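Local atomic coordinates of centrosomal protein of 104 kDa (Homo sapiens, PDB entry 5LPH), a protein that is required for ciliogenesis and for the structural integrity of the ciliary tip, and carries the tubulin-binding TOG domain described here. Residues K72-M77 / L113-M118; Q185-N190 / S198-L203. All blocks are in the same frame, centred on the assembly; numbering follows the deposited sequence.

Both contacts belong to the TOG domain of Cep104, an elongated all-helical solenoid of HEAT type with no strands. Contact 1 joins two nearly parallel helices toward the N-terminal end, whereas contact 2 holds a connecting loop, residues 185-190, on the helix that follows it, between the two HEAT repeats at 141-179 and 216-252. They follow one another along the chain and fall on opposite sides of its centre. The centres of contact 1 and contact 2 are about 31 Å apart; the nearest atoms of the two contacts are about 12 Å apart, with no direct touch. Contact 1 is purely apolar, while contact 2 adds a side-chain amide that grips the loop backbone.

Contact 1 (K72-M77 / L113-M118); sequences KKLMEM and LKLLKM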
loop_
_atom_site.group_PDB
_atom_site.type_symbol
_atom_site.label_atom_id
_atom_site.label_comp_id
_atom_site.label_asym_id
_atom_site.label_seq_id
_atom_site.Cartn_x
_atom_site.Cartn_y
_atom_site.Cartn_z
ATOM N N LYS A 72 17.809 -7.349 -13.505
ATOM C CA LYS A 72 19.177 -7.853 -13.731
ATOM C C LYS A 72 20.227 -6.764 -13.544
ATOM O O LYS A 72 21.189 -6.951 -12.805
ATOM C CB LYS A 72 19.334 -8.446 -15.141
ATOM C CG LYS A 72 18.909 -9.899 -15.286
ATOM C CD LYS A 72 18.968 -10.331 -16.747
ATOM C CE LYS A 72 18.791 -11.832 -16.918
ATOM N NZ LYS A 72 20.070 -12.574 -16.723
ATOM N N LYS A 73 20.025 -5.637 -14.227
ATOM C CA LYS A 73 20.933 -4.484 -14.186
ATOM C C LYS A 73 21.206 -3.961 -12.774
ATOM O O LYS A 73 22.350 -3.652 -12.446
ATOM C CB LYS A 73 20.381 -3.351 -15.066
ATOM C CG LYS A 73 21.119 -2.022 -14.973
ATOM C CD LYS A 73 20.846 -1.155 -16.192
ATOM C CE LYS A 73 21.156 0.312 -15.936
ATOM N NZ LYS A 73 20.851 1.139 -17.136
ATOM N N LEU A 74 20.162 -3.859 -11.951
ATOM C CA LEU A 74 20.314 -3.367 -10.575
ATOM C C LEU A 74 21.233 -4.251 -9.737
ATOM O O LEU A 74 22.094 -3.736 -9.030
ATOM C CB LEU A 74 18.956 -3.215 -9.870
ATOM C CG LEU A 74 18.057 -2.051 -10.304
ATOM C CD1 LEU A 74 16.673 -2.124 -9.683
ATOM C CD2 LEU A 74 18.694 -0.739 -9.930
HETATM N N MSE A 75 21.055 -5.568 -9.827
HETATM C CA MSE A 75 21.843 -6.517 -9.023
HETATM C C MSE A 75 23.226 -6.818 -9.553
HETATM O O MSE A 75 24.037 -7.394 -8.831
HETATM C CB MSE A 75 21.065 -7.819 -8.825
HETATM C CG MSE A 75 19.808 -7.611 -7.979
HETATM SE SE MSE A 75 20.132 -6.699 -6.247
HETATM C CE MSE A 75 21.172 -8.140 -5.394
ATOM N N GLU A 76 23.518 -6.439 -10.797
ATOM C CA GLU A 76 24.874 -6.571 -11.344
ATOM C C GLU A 76 25.783 -5.381 -11.013
ATOM O O GLU A 76 26.981 -5.445 -11.278
ATOM C CB GLU A 76 24.835 -6.783 -12.863
ATOM C CG GLU A 76 24.295 -8.144 -13.274
ATOM C CD GLU A 76 24.162 -8.312 -14.783
ATOM O OE1 GLU A 76 24.683 -7.467 -15.547
ATOM O OE2 GLU A 76 23.534 -9.305 -15.209
HETATM N N MSE A 77 25.237 -4.306 -10.440
HETATM C CA MSE A 77 26.050 -3.130 -10.110
HETATM C C MSE A 77 26.954 -3.450 -8.942
HETATM O O MSE A 77 26.471 -3.906 -7.904
HETATM C CB MSE A 77 25.194 -1.914 -9.778
HETATM C CG MSE A 77 24.677 -1.293 -11.065
HETATM SE SE MSE A 77 23.267 -0.003 -10.606
HETATM C CE MSE A 77 24.259 1.618 -11.128
ATOM N N LEU A 113 6.149 -5.933 -9.056
ATOM C CA LEU A 113 6.214 -6.305 -7.636
ATOM C C LEU A 113 7.504 -7.059 -7.300
ATOM O O LEU A 113 8.114 -6.819 -6.263
ATOM C CB LEU A 113 4.986 -7.129 -7.217
ATOM C CG LEU A 113 3.612 -6.468 -7.380
ATOM C CD1 LEU A 113 2.521 -7.361 -6.815
ATOM C CD2 LEU A 113 3.560 -5.101 -6.720
ATOM N N LYS A 114 7.917 -7.956 -8.188
ATOM C CA LYS A 114 9.192 -8.668 -8.061
ATOM C C LYS A 114 10.377 -7.688 -8.033
ATOM O O LYS A 114 11.275 -7.815 -7.201
ATOM C CB LYS A 114 9.331 -9.661 -9.219
ATOM C CG LYS A 114 10.623 -10.458 -9.266
ATOM C CD LYS A 114 10.692 -11.289 -10.543
ATOM C CE LYS A 114 12.074 -11.891 -10.756
ATOM N NZ LYS A 114 12.351 -12.987 -9.788
ATOM N N LEU A 115 10.366 -6.716 -8.941
ATOM C CA LEU A 115 11.382 -5.662 -8.976
ATOM C C LEU A 115 11.361 -4.822 -7.689
ATOM O O LEU A 115 12.409 -4.537 -7.117
ATOM C CB LEU A 115 11.169 -4.760 -10.201
ATOM C CG LEU A 115 12.087 -3.548 -10.393
ATOM C CD1 LEU A 115 13.547 -3.957 -10.382
ATOM C CD2 LEU A 115 11.761 -2.826 -11.692
ATOM N N LEU A 116 10.168 -4.425 -7.253
ATOM C CA LEU A 116 10.009 -3.604 -6.051
ATOM C C LEU A 116 10.545 -4.326 -4.825
ATOM O O LEU A 116 11.292 -3.739 -4.043
ATOM C CB LEU A 116 8.536 -3.229 -5.836
ATOM C CG LEU A 116 8.201 -2.262 -4.693
ATOM C CD1 LEU A 116 9.074 -1.015 -4.707
ATOM C CD2 LEU A 116 6.729 -1.879 -4.749
ATOM N N LYS A 117 10.179 -5.597 -4.681
ATOM C CA LYS A 117 10.672 -6.422 -3.581
ATOM C C LYS A 117 12.203 -6.551 -3.589
ATOM O O LYS A 117 12.834 -6.463 -2.537
ATOM C CB LYS A 117 10.010 -7.806 -3.585
ATOM C CG LYS A 117 10.580 -8.762 -2.547
ATOM C CD LYS A 117 9.668 -9.940 -2.268
ATOM C CE LYS A 117 10.357 -10.926 -1.334
ATOM N NZ LYS A 117 9.542 -12.146 -1.106
HETATM N N MSE A 118 12.794 -6.739 -4.766
HETATM C CA MSE A 118 14.256 -6.846 -4.891
HETATM C C MSE A 118 14.931 -5.560 -4.477
HETATM O O MSE A 118 15.976 -5.589 -3.836
HETATM C CB MSE A 118 14.661 -7.224 -6.320
HETATM C CG MSE A 118 16.186 -7.320 -6.495
HETATM SE SE MSE A 118 16.880 -5.551 -7.038
HETATM C CE MSE A 118 16.145 -5.777 -8.841
#
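Leu-74 and Met-75, near the end of helix 60-76, face Leu-115 and Met-118 of helix 106-126 in an apolar contact. The short helical segments run almost parallel, at 14°, with their axes 11.1 Å apart, and the gap is filled by side chains from both helices. Met-118, a selenomethionine like Met-75, does most of this, although it has two conformers and the following holds for one of them. From a CB directed at the neighbouring helix, its CG reaches Met-75 CG at 3.9 Å. The chain then bends twice. Met-118 SE approaches Met-75 SE at 3.5 Å, a short separation that the second conformer makes doubtful as a measure of tightness; the two chains run alongside one another with opposite headings. The bend at chi2 (-90°) and a second one at chi3 turn the methyl away from Met-75, and Met-118 CE comes to rest 3.8 Å from Leu-74 CD1 and almost as close to Leu-74 CB. The same leucine methyl also meets Leu-115: Leu-74 CD1 lies 3.7 Å from Leu-115 CD1, the two side chains crossing at about a right angle. Leu-115 starts out beside the interface, and its CG, anti to the backbone N (chi1 177°), carries CD1 to the partner helix. Leu-74 CD1 thus rests against two methyls from residues one helical turn apart, both on the same side of it. Helix 83-100, which connects the pair in sequence, closes the core from another side, with Ser-93 against Leu-74 and Val-97 against Leu-115. Two nearly parallel helices sharing the helix between them as a packing partner are characteristic of an alpha-alpha solenoid, here the HEAT-type array of the TOG domain.

Contact 2 (Q185-N190 / S198-L203); sequences QPLKAN and SQMGLL
Gln-185, just past helix 178-183, offers its backbone carbonyl to the side chain of Gln-199, fastening an extended interhelical loop of the HEAT-type solenoid to the helix that comes next, 193-210. Gln-199 NE2 donates to Gln-185 O over 2.8 Å. The amide nitrogen lies in the carbonyl plane, yet the bond is bent, with an N-H...O angle of 140°, and the acceptor sits 15° out of the plane of the donor amide. Gln-199 can span the distance because its CG is anti to the backbone N (chi1 -173°) and the chain beyond stays extended. The same NE2 also donates to Leu-183 O, so one amide group ties together two carbonyls where helix 178-183 gives way to the loop. With an alanine in place of Gln-199, both carbonyls would probably lose this donor and the start of the loop would be likely to move more readily. Beyond Pro-186, which turns away, Leu-187 directs its side chain at the helix and lies alongside the Gln-199 chain, heading the other way. Its CD2 comes 3.4 Å from Gln-199 OE1 and 3.8 Å from Gln-199 CD, an apolar methyl against the other end of the amide. The other branch meets apolar atoms: Leu-187 CD1 is 4.2 Å from Met-200 SE, the selenium of a selenomethionine, and both residues pack on Val-237 of helix 235-252. Phe-225 of helix 219-229 touches both Leu-187 and Gln-199. One residue on, Lys-188 O is hydrogen-bonded to Ser-191 OG, three residues further along the chain.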
loop_
_atom_site.group_PDB
_atom_site.type_symbol
_atom_site.label_atom_id
_atom_site.label_comp_id
_atom_site.label_asym_id
_atom_site.label_seq_id
_atom_site.Cartn_x
_atom_site.Cartn_y
_atom_site.Cartn_z
ATOM N N GLN A 185 -6.214 6.043 6.874
ATOM C CA GLN A 185 -6.703 7.246 6.207
ATOM C C GLN A 185 -8.190 7.043 5.930
ATOM O O GLN A 185 -8.583 5.965 5.478
ATOM C CB GLN A 185 -5.940 7.513 4.892
ATOM C CG GLN A 185 -6.049 8.950 4.405
ATOM C CD GLN A 185 -5.260 9.220 3.142
ATOM O OE1 GLN A 185 -4.202 8.629 2.912
ATOM N NE2 GLN A 185 -5.766 10.137 2.321
ATOM N N PRO A 186 -9.027 8.065 6.195
ATOM C CA PRO A 186 -10.463 7.790 6.140
ATOM C C PRO A 186 -10.974 7.418 4.744
ATOM O O PRO A 186 -10.441 7.885 3.735
ATOM C CB PRO A 186 -11.105 9.105 6.618
ATOM C CG PRO A 186 -9.987 10.008 7.020
ATOM C CD PRO A 186 -8.759 9.507 6.333
ATOM N N LEU A 187 -11.998 6.571 4.710
ATOM C CA LEU A 187 -12.611 6.132 3.463
ATOM C C LEU A 187 -13.384 7.291 2.853
ATOM O O LEU A 187 -14.164 7.947 3.543
ATOM C CB LEU A 187 -13.544 4.941 3.706
ATOM C CG LEU A 187 -12.838 3.675 4.218
ATOM C CD1 LEU A 187 -13.800 2.616 4.745
ATOM C CD2 LEU A 187 -11.944 3.088 3.139
ATOM N N LYS A 188 -13.157 7.534 1.564
ATOM C CA LYS A 188 -13.813 8.632 0.843
ATOM C C LYS A 188 -15.273 8.266 0.609
ATOM O O LYS A 188 -15.610 7.081 0.497
ATOM C CB LYS A 188 -13.120 8.918 -0.496
ATOM C CG LYS A 188 -11.643 9.220 -0.384
ATOM C CD LYS A 188 -11.338 10.690 -0.177
ATOM C CE LYS A 188 -9.848 10.942 -0.336
ATOM N NZ LYS A 188 -9.472 12.342 0.001
ATOM N N ALA A 189 -16.130 9.283 0.559
ATOM C CA ALA A 189 -17.579 9.094 0.404
ATOM C C ALA A 189 -17.923 8.293 -0.851
ATOM O O ALA A 189 -18.663 7.313 -0.784
ATOM C CB ALA A 189 -18.286 10.442 0.373
ATOM N N ASN A 190 -17.350 8.706 -1.979
ATOM C CA ASN A 190 -17.570 8.047 -3.277
ATOM C C ASN A 190 -16.660 6.825 -3.545
ATOM O O ASN A 190 -16.556 6.382 -4.693
ATOM C CB ASN A 190 -17.416 9.073 -4.415
ATOM C CG ASN A 190 -15.983 9.570 -4.573
ATOM O OD1 ASN A 190 -15.248 9.695 -3.591
ATOM N ND2 ASN A 190 -15.587 9.864 -5.807
ATOM N N SER A 198 -11.164 -3.843 0.971
ATOM C CA SER A 198 -9.745 -4.215 0.963
ATOM C C SER A 198 -8.938 -3.459 2.016
ATOM O O SER A 198 -8.113 -4.054 2.698
ATOM C CB SER A 198 -9.115 -3.997 -0.418
ATOM O OG SER A 198 -9.607 -4.930 -1.373
ATOM N N GLN A 199 -9.175 -2.156 2.140
ATOM C CA GLN A 199 -8.484 -1.338 3.141
ATOM C C GLN A 199 -8.794 -1.819 4.567
ATOM O O GLN A 199 -7.904 -1.921 5.406
ATOM C CB GLN A 199 -8.854 0.141 2.988
ATOM C CG GLN A 199 -8.046 1.058 3.896
ATOM C CD GLN A 199 -8.233 2.539 3.612
ATOM O OE1 GLN A 199 -8.624 2.939 2.517
ATOM N NE2 GLN A 199 -7.940 3.365 4.608
HETATM N N MSE A 200 -10.062 -2.114 4.816
HETATM C CA MSE A 200 -10.505 -2.630 6.113
HETATM C C MSE A 200 -9.946 -3.984 6.436
HETATM O O MSE A 200 -9.551 -4.236 7.574
HETATM C CB MSE A 200 -12.023 -2.668 6.113
HETATM C CG MSE A 200 -12.502 -1.313 6.509
HETATM SE SE MSE A 200 -14.437 -1.244 6.275
HETATM C CE MSE A 200 -14.718 -0.478 8.085
ATOM N N GLY A 201 -9.918 -4.866 5.439
ATOM C CA GLY A 201 -9.286 -6.175 5.570
ATOM C C GLY A 201 -7.813 -6.086 5.923
ATOM O O GLY A 201 -7.344 -6.794 6.808
ATOM N N LEU A 202 -7.089 -5.217 5.221
ATOM C CA LEU A 202 -5.666 -4.983 5.496
ATOM C C LEU A 202 -5.427 -4.380 6.879
ATOM O O LEU A 202 -4.482 -4.769 7.563
ATOM C CB LEU A 202 -5.041 -4.065 4.442
ATOM C CG LEU A 202 -4.707 -4.723 3.107
ATOM C CD1 LEU A 202 -4.511 -3.672 2.021
ATOM C CD2 LEU A 202 -3.468 -5.593 3.242
ATOM N N LEU A 203 -6.281 -3.433 7.271
ATOM C CA LEU A 203 -6.207 -2.813 8.586
ATOM C C LEU A 203 -6.356 -3.862 9.683
ATOM O O LEU A 203 -5.486 -3.976 10.545
ATOM C CB LEU A 203 -7.278 -1.731 8.736
ATOM C CG LEU A 203 -7.420 -1.027 10.090
ATOM C CD1 LEU A 203 -6.099 -0.465 10.579
ATOM C CD2 LEU A 203 -8.442 0.088 9.970
#